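Local atomic coordinates of YjbQ family protein (Sulfolobus tokodaii, PDB entry 1VE0), a protein that is of unknown function but binds zinc and belongs to the YjbQ (UPF0047) family. Residues A[46-51]-A[112-117]; A[37-42]-A[125-130]. All coordinates share one frame; numbering follows the deposited sequence.

In the fold
Two antiparallel strand pairs, one in each of the chain's two sheets, have their centres about 11 Å apart. Interaction 1 joins the outer strand 46-51 of the three-stranded sheet to its central strand 113-118; interaction 2 joins neighbouring inner strands, 35-41 and 124-133, of the five-stranded sheet. Along the chain interaction 1 is nested within interaction 2, because 46-51 directly follows strand 35-41 and 113-118 directly precedes 124-133. The sheets touch where Ile48 CD1 packs on Val41 CG1 and Cys46 SG on the Arg125 side chain. Both contacts also reach other chains of the trimer, so each sheet serves core and subunit interface together.

Interaction 1: residues A[46-51]-A[112-117]; sequences CAIIIN and QRIILL
Ile49 and Ile115 face each other as a hydrogen-bonded pair at the middle of this antiparallel ladder, the link between outer strand 46-51 and central strand 113-118 of a three-stranded sheet. Two bonds hold the pair: Ile49 N donates to Ile115 O at 3.1 Å, and Ile115 N returns a bond to Ile49 O at 2.9 Å. Ala47 with Leu117 and Asn51 with Arg113 repeat the pattern at the ends, six bonds in all, though those of the Asn51 pair are more bent at the hydrogen.

Ile49 splits at CB into two branches. Its CG1 sits between the backbone N and the carbonyl carbon (chi1 64°), which brings it to 3.7 Å from Ile115 CB. CG2, the other branch, meets Leu117 CD1 at 3.8 Å. The tip, CD1, reaches that same atom, so the branch methyl and the tip both pack on one leucine methyl, the two side chains crossing at about a right angle. Phe61 of helix 55-68 packs on Ile49 and Leu117.

On the face of Ile48, Ile50, Ile114 and Leu116, Ile50 and Ile114 lie side by side with CD1 of Ile50 3.8 Å from CG1 of Ile114. Ile50 CG2 rests against the Gln112 amide, whose NE2 donates to a water that also lies within hydrogen-bonding distance of Ile50 O; Gly109 N supplies a bond to OE1. Asn51 turns its amide to a second subunit, where OD1 meets His87, a zinc ligand. Aliphatic packing on both faces of the middle rungs, with paired backbone amides between, implies a buried, well-registered pair; polar groups and the water gather at the Asn51 end.

Interaction 2: residues A[37-42]-A[125-130]; sequences AHVIVK and RTVLVK. With SO4 (sulfate ion), chain B.
His38 and Lys130 open a two-stranded antiparallel ladder inside the five-stranded sheet, and they are a hydrogen-bonded pair. His38 N donates to Lys130 O at 2.9 Å, arriving 41° above the carbonyl plane, while Lys130 N donates to His38 O. The same carbonyl of Lys130 also lies in the plane of the His38 ring at its edge, with O 3.5 Å from CD2. Ile40 and Leu128 form the next such pair, with bonds that are shorter and more nearly in line with the carbonyls: Ile40 N to Leu128 O and Leu128 N to Ile40 O are both 2.7 Å.

Further along, the direct ladder gives way to water. Lys42 N donates to a water at 2.7 Å, and that water donates to Thr126 O, bridging the strands where their backbones diverge. Outward-facing amides are met by the neighbouring strands: Val39 bonds to Arg97 and Val127 to Phe8.

Between the pairs, Val39 CG1 touches Val127 CG1 at 3.8 Å on the face covered by Val25 of helix 22-28, where Phe8 of the adjacent strand flanks Val127. On the other face Lys42, extended beyond CG, crosses Leu128 so that CE meets its CD2. Both lysine ends find partners on a third subunit, Lys42 NZ in a salt bridge with Asp107 and Lys130 NZ on Ile101 O, so this face belongs to the trimer interface.

Arg125 NE is paired with Glu118 and NH1 with Thr45, holding the guanidinium in place as its edge meets a sulfate, probably from the crystallisation liquor: NH2 donates to sulfate O2 at 2.9 Å.

Interaction 1: residues A[46-51]-A[112-117]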
loop_
_atom_site.group_PDB
_atom_site.type_symbol
_atom_site.label_atom_id
_atom_site.label_comp_id
_atom_site.label_asym_id
_atom_site.label_seq_id
_atom_site.Cartn_x
_atom_site.Cartn_y
_atom_site.Cartn_z
ATOM N N CYS A 46 12.087 -5.033 4.643
ATOM C CA CYS A 46 12.441 -4.002 3.671
ATOM C C CYS A 46 11.118 -3.742 2.941
ATOM O O CYS A 46 10.210 -4.575 3.009
ATOM C CB CYS A 46 13.585 -4.460 2.733
ATOM S SG CYS A 46 13.280 -5.854 1.643
ATOM N N ALA A 47 10.979 -2.584 2.305
ATOM C CA ALA A 47 9.742 -2.257 1.612
ATOM C C ALA A 47 9.979 -1.623 0.248
ATOM O O ALA A 47 11.116 -1.285 -0.102
ATOM C CB ALA A 47 8.906 -1.328 2.474
ATOM N N ILE A 48 8.896 -1.473 -0.515
ATOM C CA ILE A 48 8.948 -0.890 -1.858
ATOM C C ILE A 48 8.056 0.348 -1.891
ATOM O O ILE A 48 6.943 0.328 -1.370
ATOM C CB ILE A 48 8.409 -1.887 -2.952
ATOM C CG1 ILE A 48 9.305 -3.134 -3.053
ATOM C CG2 ILE A 48 8.321 -1.191 -4.312
ATOM C CD1 ILE A 48 10.734 -2.869 -3.541
ATOM N N ILE A 49 8.560 1.431 -2.473
ATOM C CA ILE A 49 7.789 2.660 -2.614
ATOM C C ILE A 49 8.050 3.146 -4.025
ATOM O O ILE A 49 9.032 2.722 -4.640
ATOM C CB ILE A 49 8.256 3.817 -1.668
ATOM C CG1 ILE A 49 9.688 4.251 -2.028
ATOM C CG2 ILE A 49 8.177 3.395 -0.206
ATOM C CD1 ILE A 49 10.183 5.450 -1.233
ATOM N N ILE A 50 7.156 3.989 -4.543
ATOM C CA ILE A 50 7.336 4.599 -5.861
ATOM C C ILE A 50 7.423 6.092 -5.563
ATOM O O ILE A 50 6.432 6.699 -5.164
ATOM C CB ILE A 50 6.129 4.398 -6.814
ATOM C CG1 ILE A 50 5.769 2.921 -6.936
ATOM C CG2 ILE A 50 6.465 4.972 -8.209
ATOM C CD1 ILE A 50 6.910 2.036 -7.393
ATOM N N ASN A 51 8.603 6.685 -5.732
ATOM C CA ASN A 51 8.740 8.107 -5.476
ATOM C C ASN A 51 9.965 8.720 -6.150
ATOM O O ASN A 51 10.566 8.105 -7.019
ATOM C CB ASN A 51 8.753 8.362 -3.966
ATOM C CG ASN A 51 8.026 9.641 -3.598
ATOM O OD1 ASN A 51 8.608 10.723 -3.627
ATOM N ND2 ASN A 51 6.736 9.526 -3.278
ATOM N N GLN A 112 8.858 9.861 -10.888
ATOM C CA GLN A 112 8.718 8.535 -10.282
ATOM C C GLN A 112 9.799 7.519 -10.587
ATOM O O GLN A 112 10.160 7.279 -11.744
ATOM C CB GLN A 112 7.380 7.884 -10.650
ATOM C CG GLN A 112 6.158 8.490 -10.026
ATOM C CD GLN A 112 4.927 7.682 -10.347
ATOM O OE1 GLN A 112 4.714 7.288 -11.501
ATOM N NE2 GLN A 112 4.103 7.420 -9.333
ATOM N N ARG A 113 10.285 6.894 -9.527
ATOM C CA ARG A 113 11.287 5.849 -9.630
ATOM C C ARG A 113 10.816 4.755 -8.666
ATOM O O ARG A 113 10.079 5.020 -7.723
ATOM C CB ARG A 113 12.662 6.372 -9.203
ATOM C CG ARG A 113 13.169 7.568 -10.045
ATOM C CD ARG A 113 13.427 7.185 -11.489
ATOM N NE ARG A 113 14.602 6.329 -11.627
ATOM C CZ ARG A 113 15.088 5.900 -12.791
ATOM N NH1 ARG A 113 16.162 5.123 -12.814
ATOM N NH2 ARG A 113 14.503 6.245 -13.937
ATOM N N ILE A 114 11.218 3.526 -8.927
ATOM C CA ILE A 114 10.847 2.408 -8.076
ATOM C C ILE A 114 12.000 2.314 -7.089
ATOM O O ILE A 114 13.147 2.158 -7.483
ATOM C CB ILE A 114 10.713 1.134 -8.909
ATOM C CG1 ILE A 114 9.648 1.369 -9.994
ATOM C CG2 ILE A 114 10.321 -0.053 -7.999
ATOM C CD1 ILE A 114 9.493 0.229 -10.978
ATOM N N ILE A 115 11.691 2.429 -5.806
ATOM C CA ILE A 115 12.730 2.416 -4.786
ATOM C C ILE A 115 12.607 1.322 -3.734
ATOM O O ILE A 115 11.519 1.086 -3.203
ATOM C CB ILE A 115 12.740 3.784 -4.058
ATOM C CG1 ILE A 115 13.047 4.898 -5.066
ATOM C CG2 ILE A 115 13.741 3.766 -2.910
ATOM C CD1 ILE A 115 12.644 6.276 -4.600
ATOM N N LEU A 116 13.720 0.651 -3.431
ATOM C CA LEU A 116 13.703 -0.359 -2.367
ATOM C C LEU A 116 14.230 0.325 -1.102
ATOM O O LEU A 116 15.282 0.946 -1.132
ATOM C CB LEU A 116 14.595 -1.559 -2.712
ATOM C CG LEU A 116 14.952 -2.500 -1.542
ATOM C CD1 LEU A 116 13.708 -3.175 -1.001
ATOM C CD2 LEU A 116 15.936 -3.545 -2.020
ATOM N N LEU A 117 13.486 0.227 -0.001
ATOM C CA LEU A 117 13.897 0.830 1.266
ATOM C C LEU A 117 14.285 -0.313 2.193
ATOM O O LEU A 117 13.504 -1.239 2.416
ATOM C CB LEU A 117 12.763 1.670 1.889
ATOM C CG LEU A 117 12.330 2.958 1.153
ATOM C CD1 LEU A 117 11.240 3.665 1.979
ATOM C CD2 LEU A 117 13.531 3.905 0.966
HETATM O O HOH W 1 4.848 7.978 -6.768
#

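Interaction 2: residues A[37-42]-A[125-130]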
loop_
_atom_site.group_PDB
_atom_site.type_symbol
_atom_site.label_atom_id
_atom_site.label_comp_id
_atom_site.label_asym_id
_atom_site.label_seq_id
_atom_site.Cartn_x
_atom_site.Cartn_y
_atom_site.Cartn_z
ATOM N N ALA A 37 2.550 -4.255 -13.485
ATOM C CA ALA A 37 3.733 -4.862 -12.908
ATOM C C ALA A 37 3.568 -4.763 -11.401
ATOM O O ALA A 37 3.332 -3.674 -10.865
ATOM C CB ALA A 37 4.983 -4.099 -13.338
ATOM N N HIS A 38 3.644 -5.897 -10.723
ATOM C CA HIS A 38 3.568 -5.899 -9.269
ATOM C C HIS A 38 5.007 -6.084 -8.814
ATOM O O HIS A 38 5.595 -7.132 -9.056
ATOM C CB HIS A 38 2.726 -7.072 -8.775
ATOM C CG HIS A 38 1.281 -6.969 -9.139
ATOM N ND1 HIS A 38 0.367 -6.293 -8.362
ATOM C CD2 HIS A 38 0.597 -7.429 -10.214
ATOM C CE1 HIS A 38 -0.820 -6.340 -8.942
ATOM N NE2 HIS A 38 -0.707 -7.025 -10.066
ATOM N N VAL A 39 5.575 -5.061 -8.183
ATOM C CA VAL A 39 6.956 -5.117 -7.697
ATOM C C VAL A 39 6.818 -5.562 -6.250
ATOM O O VAL A 39 6.310 -4.818 -5.397
ATOM C CB VAL A 39 7.623 -3.740 -7.785
ATOM C CG1 VAL A 39 9.069 -3.806 -7.287
ATOM C CG2 VAL A 39 7.589 -3.264 -9.241
ATOM N N ILE A 40 7.269 -6.785 -5.998
ATOM C CA ILE A 40 7.114 -7.426 -4.694
ATOM C C ILE A 40 8.381 -7.940 -4.033
ATOM O O ILE A 40 9.265 -8.455 -4.706
ATOM C CB ILE A 40 6.167 -8.660 -4.861
ATOM C CG1 ILE A 40 4.807 -8.202 -5.377
ATOM C CG2 ILE A 40 6.043 -9.454 -3.546
ATOM C CD1 ILE A 40 4.104 -9.266 -6.192
ATOM N N VAL A 41 8.488 -7.793 -2.716
ATOM C CA VAL A 41 9.623 -8.416 -2.040
ATOM C C VAL A 41 8.979 -9.437 -1.120
ATOM O O VAL A 41 7.932 -9.171 -0.526
ATOM C CB VAL A 41 10.494 -7.444 -1.203
ATOM C CG1 VAL A 41 11.311 -6.558 -2.138
ATOM C CG2 VAL A 41 9.621 -6.620 -0.228
ATOM N N LYS A 42 9.570 -10.619 -1.027
ATOM C CA LYS A 42 9.026 -11.638 -0.148
ATOM C C LYS A 42 9.726 -11.514 1.194
ATOM O O LYS A 42 9.819 -12.481 1.951
ATOM C CB LYS A 42 9.248 -13.035 -0.730
ATOM C CG LYS A 42 8.617 -13.259 -2.092
ATOM C CD LYS A 42 8.914 -14.676 -2.569
ATOM C CE LYS A 42 8.592 -14.869 -4.028
ATOM N NZ LYS A 42 8.935 -16.264 -4.459
ATOM N N ARG A 125 18.941 -8.565 -1.095
ATOM C CA ARG A 125 17.495 -8.600 -1.140
ATOM C C ARG A 125 17.018 -9.057 -2.496
ATOM O O ARG A 125 17.595 -8.705 -3.530
ATOM C CB ARG A 125 16.915 -7.215 -0.837
ATOM C CG ARG A 125 17.265 -6.698 0.548
ATOM C CD ARG A 125 16.767 -7.664 1.629
ATOM N NE ARG A 125 16.693 -7.013 2.933
ATOM C CZ ARG A 125 15.963 -7.471 3.946
ATOM N NH1 ARG A 125 15.941 -6.821 5.102
ATOM N NH2 ARG A 125 15.253 -8.585 3.800
ATOM N N THR A 126 15.951 -9.838 -2.497
ATOM C CA THR A 126 15.402 -10.323 -3.748
ATOM C C THR A 126 14.114 -9.581 -4.074
ATOM O O THR A 126 13.260 -9.400 -3.205
ATOM C CB THR A 126 15.093 -11.816 -3.662
ATOM O OG1 THR A 126 16.305 -12.533 -3.403
ATOM C CG2 THR A 126 14.475 -12.311 -4.969
ATOM N N VAL A 127 13.985 -9.147 -5.321
ATOM C CA VAL A 127 12.776 -8.463 -5.759
ATOM C C VAL A 127 12.063 -9.299 -6.812
ATOM O O VAL A 127 12.674 -9.739 -7.786
ATOM C CB VAL A 127 13.086 -7.077 -6.380
ATOM C CG1 VAL A 127 11.786 -6.428 -6.888
ATOM C CG2 VAL A 127 13.744 -6.179 -5.347
ATOM N N LEU A 128 10.781 -9.555 -6.603
ATOM C CA LEU A 128 10.006 -10.290 -7.597
ATOM C C LEU A 128 9.136 -9.305 -8.388
ATOM O O LEU A 128 8.430 -8.471 -7.797
ATOM C CB LEU A 128 9.095 -11.325 -6.921
ATOM C CG LEU A 128 7.927 -11.859 -7.756
ATOM C CD1 LEU A 128 8.432 -12.715 -8.926
ATOM C CD2 LEU A 128 7.006 -12.671 -6.853
ATOM N N VAL A 129 9.213 -9.371 -9.713
ATOM C CA VAL A 129 8.378 -8.529 -10.555
ATOM C C VAL A 129 7.437 -9.496 -11.268
ATOM O O VAL A 129 7.845 -10.294 -12.123
ATOM C CB VAL A 129 9.186 -7.726 -11.596
ATOM C CG1 VAL A 129 8.227 -6.835 -12.401
ATOM C CG2 VAL A 129 10.249 -6.861 -10.890
ATOM N N LYS A 130 6.175 -9.440 -10.881
ATOM C CA LYS A 130 5.157 -10.308 -11.436
ATOM C C LYS A 130 4.267 -9.417 -12.278
ATOM O O LYS A 130 3.518 -8.595 -11.740
ATOM C CB LYS A 130 4.358 -10.940 -10.292
ATOM C CG LYS A 130 3.360 -11.991 -10.713
ATOM C CD LYS A 130 3.732 -13.329 -10.140
ATOM C CE LYS A 130 2.672 -14.365 -10.420
ATOM N NZ LYS A 130 3.204 -15.717 -10.154
HETATM S S SO4 B . 13.182 -11.039 5.886
HETATM O O1 SO4 B . 13.776 -11.861 4.809
HETATM O O2 SO4 B . 13.114 -9.639 5.458
HETATM O O3 SO4 B . 14.037 -11.141 7.080
HETATM O O4 SO4 B . 11.817 -11.518 6.184
HETATM O O HOH W 2 11.768 -11.358 -2.395
#